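Local coordinates for protein putative branched-chain amino acid ABC transporter (Rhodospirillum rubrum ATCC 11170, PDB 3HUT) that probably binds a branched-chain amino acid or a similar ligand outside the cytoplasmic membrane and presents it to an ABC transporter for uptake, at residues F80-M86 and A104-Y109; W133-D137 and V245-T249; P178-F183 and E205-F210. One frame throughout, in Å; residues are numbered along the deposited sequence.

Contact 1: F80-M86 and A104-Y109; sequences FSSTVSM and AAHPDY
Ser-85, Ala-104, Met-86 and Tyr-109 form the tight inner part of this contact. The methyl of Ala-104 lies over the centre of the Tyr-109 ring, and from the helix side Ser-85 CB reaches Ala-104 CB at 3.8 Å. Met-86, present as selenomethionine, comes to the same ring from its edge, in the ring plane, with Met-86 CG 3.8 Å from Tyr-109 CD1. Its chain then bends at chi3 and crosses Asp-108, bringing Met-86 CE to 3.6 Å from Asp-108 CB. Beyond the ring, Tyr-109 OH is hydrogen-bonded to Phe-117 O, which ties the loop to strand 116-118, and Ser-85 OG is hydrogen-bonded to Gly-78 O at the end of strand 73-78. Both segments follow neighbouring parallel strands, 73-78 and 99-101, in the five-stranded α/β lobe of a periplasmic binding protein. Helix 82-95 starts here: Ser-81 is its N-cap, Ser-81 OG accepting from Val-84 N at 3.1 Å while also bonded to Asp-55. In relatives of the leucine-binding family, loops at such strand ends border the ligand cleft, so a similar position is likely here. The looser, wetter side begins at Ser-82. With OG set beside its own backbone N (chi1 -76°), Ser-82 OG accepts from His-106 N at 3.0 Å along a fairly straight bond (157°). A water sits 2.7 Å from Ser-82 OG and accepts from Ala-105 N at 3.0 Å, linking the helix start to the loop a second time. The His-106 ring keeps its distance, with Met-86 SE standing obliquely off it.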
loop_
_atom_site.group_PDB
_atom_site.type_symbol
_atom_site.label_atom_id
_atom_site.label_comp_id
_atom_site.label_asym_id
_atom_site.label_seq_id
_atom_site.Cartn_x
_atom_site.Cartn_y
_atom_site.Cartn_z
ATOM N N PHE A 80 -8.641 -6.349 6.808
ATOM C CA PHE A 80 -7.756 -5.271 7.106
ATOM C C PHE A 80 -6.343 -5.594 7.598
ATOM O O PHE A 80 -5.358 -5.241 6.950
ATOM C CB PHE A 80 -8.477 -4.413 8.118
ATOM C CG PHE A 80 -7.686 -3.303 8.580
ATOM C CD1 PHE A 80 -7.373 -2.287 7.704
ATOM C CD2 PHE A 80 -7.170 -3.296 9.866
ATOM C CE1 PHE A 80 -6.545 -1.268 8.089
ATOM C CE2 PHE A 80 -6.339 -2.284 10.267
ATOM C CZ PHE A 80 -6.021 -1.264 9.377
ATOM N N SER A 81 -6.241 -6.239 8.755
ATOM C CA SER A 81 -4.933 -6.555 9.318
ATOM C C SER A 81 -4.314 -7.817 8.745
ATOM O O SER A 81 -5.018 -8.714 8.277
ATOM C CB SER A 81 -5.023 -6.705 10.837
ATOM O OG SER A 81 -5.749 -7.872 11.180
ATOM N N SER A 82 -2.989 -7.885 8.795
ATOM C CA SER A 82 -2.281 -9.055 8.305
ATOM C C SER A 82 -2.616 -10.250 9.193
ATOM O O SER A 82 -2.900 -11.341 8.699
ATOM C CB SER A 82 -0.770 -8.798 8.311
ATOM O OG SER A 82 -0.403 -7.951 7.233
ATOM N N THR A 83 -2.602 -10.033 10.505
ATOM C CA THR A 83 -2.899 -11.105 11.456
ATOM C C THR A 83 -4.249 -11.766 11.211
ATOM O O THR A 83 -4.353 -12.989 11.178
ATOM C CB THR A 83 -2.880 -10.593 12.911
ATOM O OG1 THR A 83 -1.571 -10.119 13.234
ATOM C CG2 THR A 83 -3.250 -11.715 13.872
ATOM N N VAL A 84 -5.288 -10.958 11.047
ATOM C CA VAL A 84 -6.616 -11.498 10.821
ATOM C C VAL A 84 -6.729 -12.088 9.419
ATOM O O VAL A 84 -7.368 -13.122 9.223
ATOM C CB VAL A 84 -7.691 -10.411 11.042
ATOM C CG1 VAL A 84 -9.071 -10.955 10.729
ATOM C CG2 VAL A 84 -7.635 -9.939 12.490
ATOM N N SER A 85 -6.101 -11.442 8.444
ATOM C CA SER A 85 -6.147 -11.948 7.078
ATOM C C SER A 85 -5.505 -13.325 7.013
ATOM O O SER A 85 -5.970 -14.207 6.297
ATOM C CB SER A 85 -5.425 -10.989 6.129
ATOM O OG SER A 85 -6.110 -9.749 6.061
HETATM N N MSE A 86 -4.438 -13.513 7.779
HETATM C CA MSE A 86 -3.742 -14.794 7.795
HETATM C C MSE A 86 -4.549 -15.869 8.520
HETATM O O MSE A 86 -4.596 -17.013 8.080
HETATM C CB MSE A 86 -2.366 -14.622 8.434
HETATM C CG MSE A 86 -1.449 -13.737 7.604
HETATM SE SE MSE A 86 0.258 -13.377 8.430
HETATM C CE MSE A 86 1.064 -15.121 8.236
ATOM N N ALA A 104 -3.361 -6.368 3.705
ATOM C CA ALA A 104 -2.460 -7.267 4.435
ATOM C C ALA A 104 -1.076 -7.196 3.776
ATOM O O ALA A 104 -0.825 -7.854 2.773
ATOM C CB ALA A 104 -2.996 -8.691 4.420
ATOM N N ALA A 105 -0.181 -6.400 4.363
ATOM C CA ALA A 105 1.159 -6.189 3.816
ATOM C C ALA A 105 2.300 -7.018 4.388
ATOM O O ALA A 105 3.428 -6.949 3.901
ATOM C CB ALA A 105 1.516 -4.700 3.914
ATOM N N HIS A 106 2.028 -7.802 5.420
ATOM C CA HIS A 106 3.085 -8.607 6.027
ATOM C C HIS A 106 3.648 -9.652 5.062
ATOM O O HIS A 106 2.903 -10.371 4.407
ATOM C CB HIS A 106 2.567 -9.296 7.288
ATOM C CG HIS A 106 3.643 -9.946 8.098
ATOM N ND1 HIS A 106 4.315 -11.074 7.673
ATOM C CD2 HIS A 106 4.201 -9.597 9.282
ATOM C CE1 HIS A 106 5.243 -11.389 8.559
ATOM N NE2 HIS A 106 5.196 -10.510 9.544
ATOM N N PRO A 107 4.982 -9.740 4.960
ATOM C CA PRO A 107 5.619 -10.708 4.062
ATOM C C PRO A 107 5.036 -12.120 4.131
ATOM O O PRO A 107 4.805 -12.746 3.103
ATOM C CB PRO A 107 7.075 -10.673 4.509
ATOM C CG PRO A 107 7.262 -9.233 4.883
ATOM C CD PRO A 107 5.992 -8.940 5.673
ATOM N N ASP A 108 4.791 -12.609 5.343
ATOM C CA ASP A 108 4.271 -13.966 5.540
ATOM C C ASP A 108 2.859 -14.254 5.050
ATOM O O ASP A 108 2.510 -15.410 4.820
ATOM C CB ASP A 108 4.360 -14.361 7.017
ATOM C CG ASP A 108 5.788 -14.424 7.517
ATOM O OD1 ASP A 108 6.716 -14.409 6.683
ATOM O OD2 ASP A 108 5.981 -14.497 8.745
ATOM N N TYR A 109 2.040 -13.221 4.895
ATOM C CA TYR A 109 0.677 -13.434 4.436
ATOM C C TYR A 109 0.610 -14.093 3.054
ATOM O O TYR A 109 -0.181 -15.016 2.828
ATOM C CB TYR A 109 -0.075 -12.103 4.402
ATOM C CG TYR A 109 -1.336 -12.160 3.580
ATOM C CD1 TYR A 109 -2.493 -12.763 4.075
ATOM C CD2 TYR A 109 -1.364 -11.640 2.289
ATOM C CE1 TYR A 109 -3.653 -12.841 3.294
ATOM C CE2 TYR A 109 -2.509 -11.718 1.504
ATOM C CZ TYR A 109 -3.647 -12.319 2.011
ATOM O OH TYR A 109 -4.769 -12.404 1.219
HETATM O O HOH W 1 -0.401 -5.274 7.146
#

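Contact 2: W133-D137 and V245-T249; sequences WMIGD and VRLAT
Asp-137 OD2 is gripped from more than one direction: Arg-246 NH1 makes a long salt bridge to it at 3.4 Å, and Tyr-224 OH is hydrogen-bonded to both of these atoms, closing a small polar triangle. Trp-133 NE1 also lies 3.2 Å from Asp-137 OD2. Of the two charged groups only OD2 and NH1 come within salt-bridge range, with the carboxylate and guanidinium planes 67° apart. Beside this cluster the Trp-133 ring points at the strand; with CG anti to its backbone N (chi1 -180°), the six-membered end of the indole reaches across to strand 246-249 and meets the backbone edge-on, Trp-133 CZ3 3.5 Å from Leu-247 C. Trp-133 CZ3 also touches Ala-248 CB at 3.9 Å, and Trp-133 CH2 approaches Arg-246 CB at 3.7 Å, the extended arginine chain passing the ring. Helix 126-136 thereby packs its last turn against strand 246-249, which runs between strands 223-225 and 331-341 in the mixed sheet of the second lobe. Arg-337 adds a cation-pi contact to the indole, and Tyr-224 an edge-to-face one. Held by shared partners, the aspartate probably keeps its negative charge, balanced by Arg-246 at the border of a contact made mostly by the indole edge against backbone and the Ala-248 methyl.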
loop_
_atom_site.group_PDB
_atom_site.type_symbol
_atom_site.label_atom_id
_atom_site.label_comp_id
_atom_site.label_asym_id
_atom_site.label_seq_id
_atom_site.Cartn_x
_atom_site.Cartn_y
_atom_site.Cartn_z
ATOM N N TRP A 133 15.957 4.877 -7.937
ATOM C CA TRP A 133 15.620 6.262 -8.238
ATOM C C TRP A 133 16.819 7.178 -7.946
ATOM O O TRP A 133 17.210 8.003 -8.776
ATOM C CB TRP A 133 14.407 6.672 -7.391
ATOM C CG TRP A 133 13.911 8.089 -7.574
ATOM C CD1 TRP A 133 14.329 9.007 -8.498
ATOM C CD2 TRP A 133 12.895 8.735 -6.800
ATOM N NE1 TRP A 133 13.634 10.188 -8.342
ATOM C CE2 TRP A 133 12.748 10.047 -7.307
ATOM C CE3 TRP A 133 12.091 8.332 -5.724
ATOM C CZ2 TRP A 133 11.830 10.960 -6.771
ATOM C CZ3 TRP A 133 11.175 9.244 -5.192
ATOM C CH2 TRP A 133 11.055 10.539 -5.720
HETATM N N MSE A 134 17.413 7.022 -6.771
HETATM C CA MSE A 134 18.558 7.845 -6.410
HETATM C C MSE A 134 19.781 7.580 -7.288
HETATM O O MSE A 134 20.529 8.502 -7.616
HETATM C CB MSE A 134 18.881 7.657 -4.929
HETATM C CG MSE A 134 17.809 8.256 -4.034
HETATM SE SE MSE A 134 18.116 8.054 -2.145
HETATM C CE MSE A 134 19.416 9.458 -1.897
ATOM N N ILE A 135 19.985 6.326 -7.672
ATOM C CA ILE A 135 21.102 5.976 -8.547
ATOM C C ILE A 135 20.831 6.653 -9.885
ATOM O O ILE A 135 21.729 7.232 -10.504
ATOM C CB ILE A 135 21.185 4.446 -8.770
ATOM C CG1 ILE A 135 21.604 3.741 -7.476
ATOM C CG2 ILE A 135 22.150 4.131 -9.916
ATOM C CD1 ILE A 135 23.064 3.993 -7.051
ATOM N N GLY A 136 19.577 6.584 -10.321
ATOM C CA GLY A 136 19.185 7.191 -11.581
ATOM C C GLY A 136 19.383 8.695 -11.578
ATOM O O GLY A 136 19.622 9.293 -12.628
ATOM N N ASP A 137 19.278 9.308 -10.400
ATOM C CA ASP A 137 19.461 10.751 -10.279
ATOM C C ASP A 137 20.924 11.136 -10.105
ATOM O O ASP A 137 21.239 12.304 -9.859
ATOM C CB ASP A 137 18.623 11.307 -9.120
ATOM C CG ASP A 137 17.157 11.443 -9.482
ATOM O OD1 ASP A 137 16.815 11.149 -10.646
ATOM O OD2 ASP A 137 16.347 11.844 -8.616
ATOM N N VAL A 245 11.890 17.883 -0.524
ATOM C CA VAL A 245 11.951 16.469 -0.164
ATOM C C VAL A 245 11.252 15.640 -1.245
ATOM O O VAL A 245 10.194 16.020 -1.753
ATOM C CB VAL A 245 11.282 16.196 1.212
ATOM C CG1 VAL A 245 11.248 14.695 1.497
ATOM C CG2 VAL A 245 12.064 16.900 2.317
ATOM N N ARG A 246 11.861 14.519 -1.608
ATOM C CA ARG A 246 11.295 13.645 -2.625
ATOM C C ARG A 246 10.848 12.323 -2.030
ATOM O O ARG A 246 11.445 11.828 -1.077
ATOM C CB ARG A 246 12.319 13.391 -3.729
ATOM C CG ARG A 246 12.473 14.565 -4.676
ATOM C CD ARG A 246 13.706 14.427 -5.539
ATOM N NE ARG A 246 13.815 15.540 -6.473
ATOM C CZ ARG A 246 14.861 15.758 -7.259
ATOM N NH1 ARG A 246 15.904 14.937 -7.227
ATOM N NH2 ARG A 246 14.863 16.805 -8.078
ATOM N N LEU A 247 9.786 11.760 -2.597
ATOM C CA LEU A 247 9.266 10.483 -2.136
ATOM C C LEU A 247 8.377 9.885 -3.215
ATOM O O LEU A 247 7.878 10.596 -4.092
ATOM C CB LEU A 247 8.455 10.653 -0.838
ATOM C CG LEU A 247 7.160 11.485 -0.815
ATOM C CD1 LEU A 247 6.126 10.923 -1.779
ATOM C CD2 LEU A 247 6.584 11.467 0.596
ATOM N N ALA A 248 8.186 8.575 -3.151
ATOM C CA ALA A 248 7.325 7.888 -4.099
ATOM C C ALA A 248 6.205 7.223 -3.306
ATOM O O ALA A 248 6.413 6.797 -2.174
ATOM C CB ALA A 248 8.120 6.833 -4.875
ATOM N N THR A 249 5.020 7.149 -3.895
ATOM C CA THR A 249 3.890 6.520 -3.232
ATOM C C THR A 249 2.958 5.905 -4.270
ATOM O O THR A 249 2.995 6.272 -5.442
ATOM C CB THR A 249 3.107 7.535 -2.370
ATOM O OG1 THR A 249 2.160 6.831 -1.557
ATOM C CG2 THR A 249 2.362 8.530 -3.252
#

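Contact 3: P178-F183 and E205-F210; sequences PGNRRF and EDAAPF
Arg-181 turns back toward Asp-206 through a bend at chi2 (-65°), and Phe-183, its CG beside the backbone N (chi1 -41°), turns the face of its ring to Phe-210. Arg-181 NH1 donates almost straight to Asp-206 OD1 at 2.9 Å, on its anti side and tilted out of the carboxylate plane. Arg-181 NH1 also donates to Asn-180 O at 2.8 Å, from above the carbonyl plane. Both acceptors lie in the guanidinium plane and fix its rotation, leaving a face for Pro-209, whose CG sits over its centre, 3.8 Å from Arg-181 CZ. Gly-179 N points nearly straight at Asp-206 OD2 (3.1 Å), on the syn side but again tilted; its bond to OD1 is weak. Farther along the helix, Phe-210 CA stands over the centre of the Phe-183 ring, and the edge of Phe-210 faces that ring in an offset edge-to-face pair, planes 71° apart. With an alanine at Phe-183 the ring is gone, and Pro-209 and the Phe-210 edge would probably be left facing a gap. The contact joins the loop between strand 169-176 and helix 184-193 to helix 204-216, in consecutive α/β units of the lobe. Asp-206, buried yet bonded to a cation and a backbone N-H, is likely to stay ionised.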
loop_
_atom_site.group_PDB
_atom_site.type_symbol
_atom_site.label_atom_id
_atom_site.label_comp_id
_atom_site.label_asym_id
_atom_site.label_seq_id
_atom_site.Cartn_x
_atom_site.Cartn_y
_atom_site.Cartn_z
ATOM N N PRO A 178 11.155 5.188 17.204
ATOM C CA PRO A 178 10.016 6.035 16.850
ATOM C C PRO A 178 9.921 7.116 17.920
ATOM O O PRO A 178 10.109 6.827 19.099
ATOM C CB PRO A 178 8.837 5.071 16.914
ATOM C CG PRO A 178 9.456 3.742 16.605
ATOM C CD PRO A 178 10.734 3.789 17.391
ATOM N N GLY A 179 9.659 8.353 17.512
ATOM C CA GLY A 179 9.550 9.435 18.478
ATOM C C GLY A 179 10.866 10.106 18.830
ATOM O O GLY A 179 10.890 11.084 19.585
ATOM N N ASN A 180 11.967 9.596 18.287
ATOM C CA ASN A 180 13.275 10.169 18.570
ATOM C C ASN A 180 13.315 11.668 18.301
ATOM O O ASN A 180 12.786 12.144 17.295
ATOM C CB ASN A 180 14.356 9.494 17.733
ATOM C CG ASN A 180 15.693 10.195 17.852
ATOM O OD1 ASN A 180 16.205 10.380 18.950
ATOM N ND2 ASN A 180 16.260 10.599 16.722
ATOM N N ARG A 181 13.952 12.410 19.199
ATOM C CA ARG A 181 14.050 13.850 19.024
ATOM C C ARG A 181 15.467 14.414 19.064
ATOM O O ARG A 181 15.643 15.622 19.022
ATOM C CB ARG A 181 13.155 14.572 20.043
ATOM C CG ARG A 181 11.663 14.470 19.719
ATOM C CD ARG A 181 11.341 15.189 18.408
ATOM N NE ARG A 181 9.932 15.102 18.026
ATOM C CZ ARG A 181 9.381 14.078 17.376
ATOM N NH1 ARG A 181 10.117 13.029 17.022
ATOM N NH2 ARG A 181 8.090 14.106 17.074
ATOM N N ARG A 182 16.487 13.565 19.148
ATOM C CA ARG A 182 17.847 14.097 19.129
ATOM C C ARG A 182 18.436 13.828 17.752
ATOM O O ARG A 182 18.523 12.681 17.302
ATOM C CB ARG A 182 18.727 13.474 20.206
ATOM C CG ARG A 182 18.966 12.019 20.037
ATOM C CD ARG A 182 18.033 11.243 20.911
ATOM N NE ARG A 182 18.788 10.317 21.738
ATOM C CZ ARG A 182 18.238 9.363 22.475
ATOM N NH1 ARG A 182 16.922 9.204 22.495
ATOM N NH2 ARG A 182 19.009 8.560 23.186
ATOM N N PHE A 183 18.839 14.903 17.087
ATOM C CA PHE A 183 19.371 14.813 15.740
ATOM C C PHE A 183 20.786 15.368 15.600
ATOM O O PHE A 183 21.444 15.136 14.589
ATOM C CB PHE A 183 18.440 15.571 14.786
ATOM C CG PHE A 183 16.969 15.360 15.064
ATOM C CD1 PHE A 183 16.393 14.100 14.936
ATOM C CD2 PHE A 183 16.158 16.433 15.433
ATOM C CE1 PHE A 183 15.025 13.910 15.171
ATOM C CE2 PHE A 183 14.792 16.257 15.671
ATOM C CZ PHE A 183 14.224 14.992 15.537
ATOM N N GLU A 205 5.817 12.359 11.245
ATOM C CA GLU A 205 5.890 12.957 12.581
ATOM C C GLU A 205 7.307 13.057 13.134
ATOM O O GLU A 205 7.591 13.941 13.946
ATOM C CB GLU A 205 5.012 12.199 13.586
ATOM C CG GLU A 205 5.481 10.795 13.877
ATOM C CD GLU A 205 4.791 9.762 13.019
ATOM O OE1 GLU A 205 4.349 10.107 11.898
ATOM O OE2 GLU A 205 4.698 8.598 13.469
ATOM N N ASP A 206 8.187 12.152 12.716
ATOM C CA ASP A 206 9.580 12.173 13.166
ATOM C C ASP A 206 10.464 12.907 12.161
ATOM O O ASP A 206 11.413 13.596 12.539
ATOM C CB ASP A 206 10.130 10.748 13.351
ATOM C CG ASP A 206 9.511 10.027 14.535
ATOM O OD1 ASP A 206 9.146 10.706 15.516
ATOM O OD2 ASP A 206 9.407 8.781 14.491
ATOM N N ALA A 207 10.146 12.755 10.880
ATOM C CA ALA A 207 10.924 13.387 9.814
ATOM C C ALA A 207 10.827 14.912 9.768
ATOM O O ALA A 207 11.819 15.590 9.507
ATOM C CB ALA A 207 10.519 12.805 8.468
ATOM N N ALA A 208 9.640 15.454 10.017
ATOM C CA ALA A 208 9.461 16.905 9.982
ATOM C C ALA A 208 10.406 17.594 10.964
ATOM O O ALA A 208 11.141 18.504 10.586
ATOM C CB ALA A 208 8.005 17.277 10.289
ATOM N N PRO A 209 10.399 17.175 12.242
ATOM C CA PRO A 209 11.320 17.850 13.161
ATOM C C PRO A 209 12.784 17.611 12.803
ATOM O O PRO A 209 13.616 18.497 12.977
ATOM C CB PRO A 209 10.935 17.279 14.533
ATOM C CG PRO A 209 10.293 15.964 14.211
ATOM C CD PRO A 209 9.489 16.276 12.974
ATOM N N PHE A 210 13.102 16.421 12.301
ATOM C CA PHE A 210 14.480 16.136 11.919
ATOM C C PHE A 210 14.950 17.109 10.843
ATOM O O PHE A 210 16.044 17.665 10.930
ATOM C CB PHE A 210 14.631 14.715 11.375
ATOM C CG PHE A 210 15.938 14.491 10.675
ATOM C CD1 PHE A 210 17.138 14.571 11.378
ATOM C CD2 PHE A 210 15.977 14.269 9.302
ATOM C CE1 PHE A 210 18.362 14.436 10.720
ATOM C CE2 PHE A 210 17.193 14.133 8.635
ATOM C CZ PHE A 210 18.387 14.218 9.347
HETATM O O HOH W 2 6.382 11.988 17.165
#

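Overall arrangement
The contacts are divided between the two lobes of the fold. Contact 1 belongs to the lobe built on the five-stranded parallel sheet; contacts 2 and 3 share the lobe of the mixed sheet, contact 3 nested within the chain loop that contact 2 closes. Contacts 1 and 2 stand on opposite sides of the chain's centre, about 28 Å between centres. Contact 2 is the buried one, a helix end on a sheet strand, mainly indole packing with charges at its border. Contacts 1 and 3 each join a loop to a helix. Contact 1, without exposed touching residues, combines hydroxyl, backbone and water bonds with selenomethionine and tyrosine packing; contact 3, nearer the surface with Arg-181 and Glu-205 exposed, sets a salt bridge beside an edge-to-face phenylalanine pair.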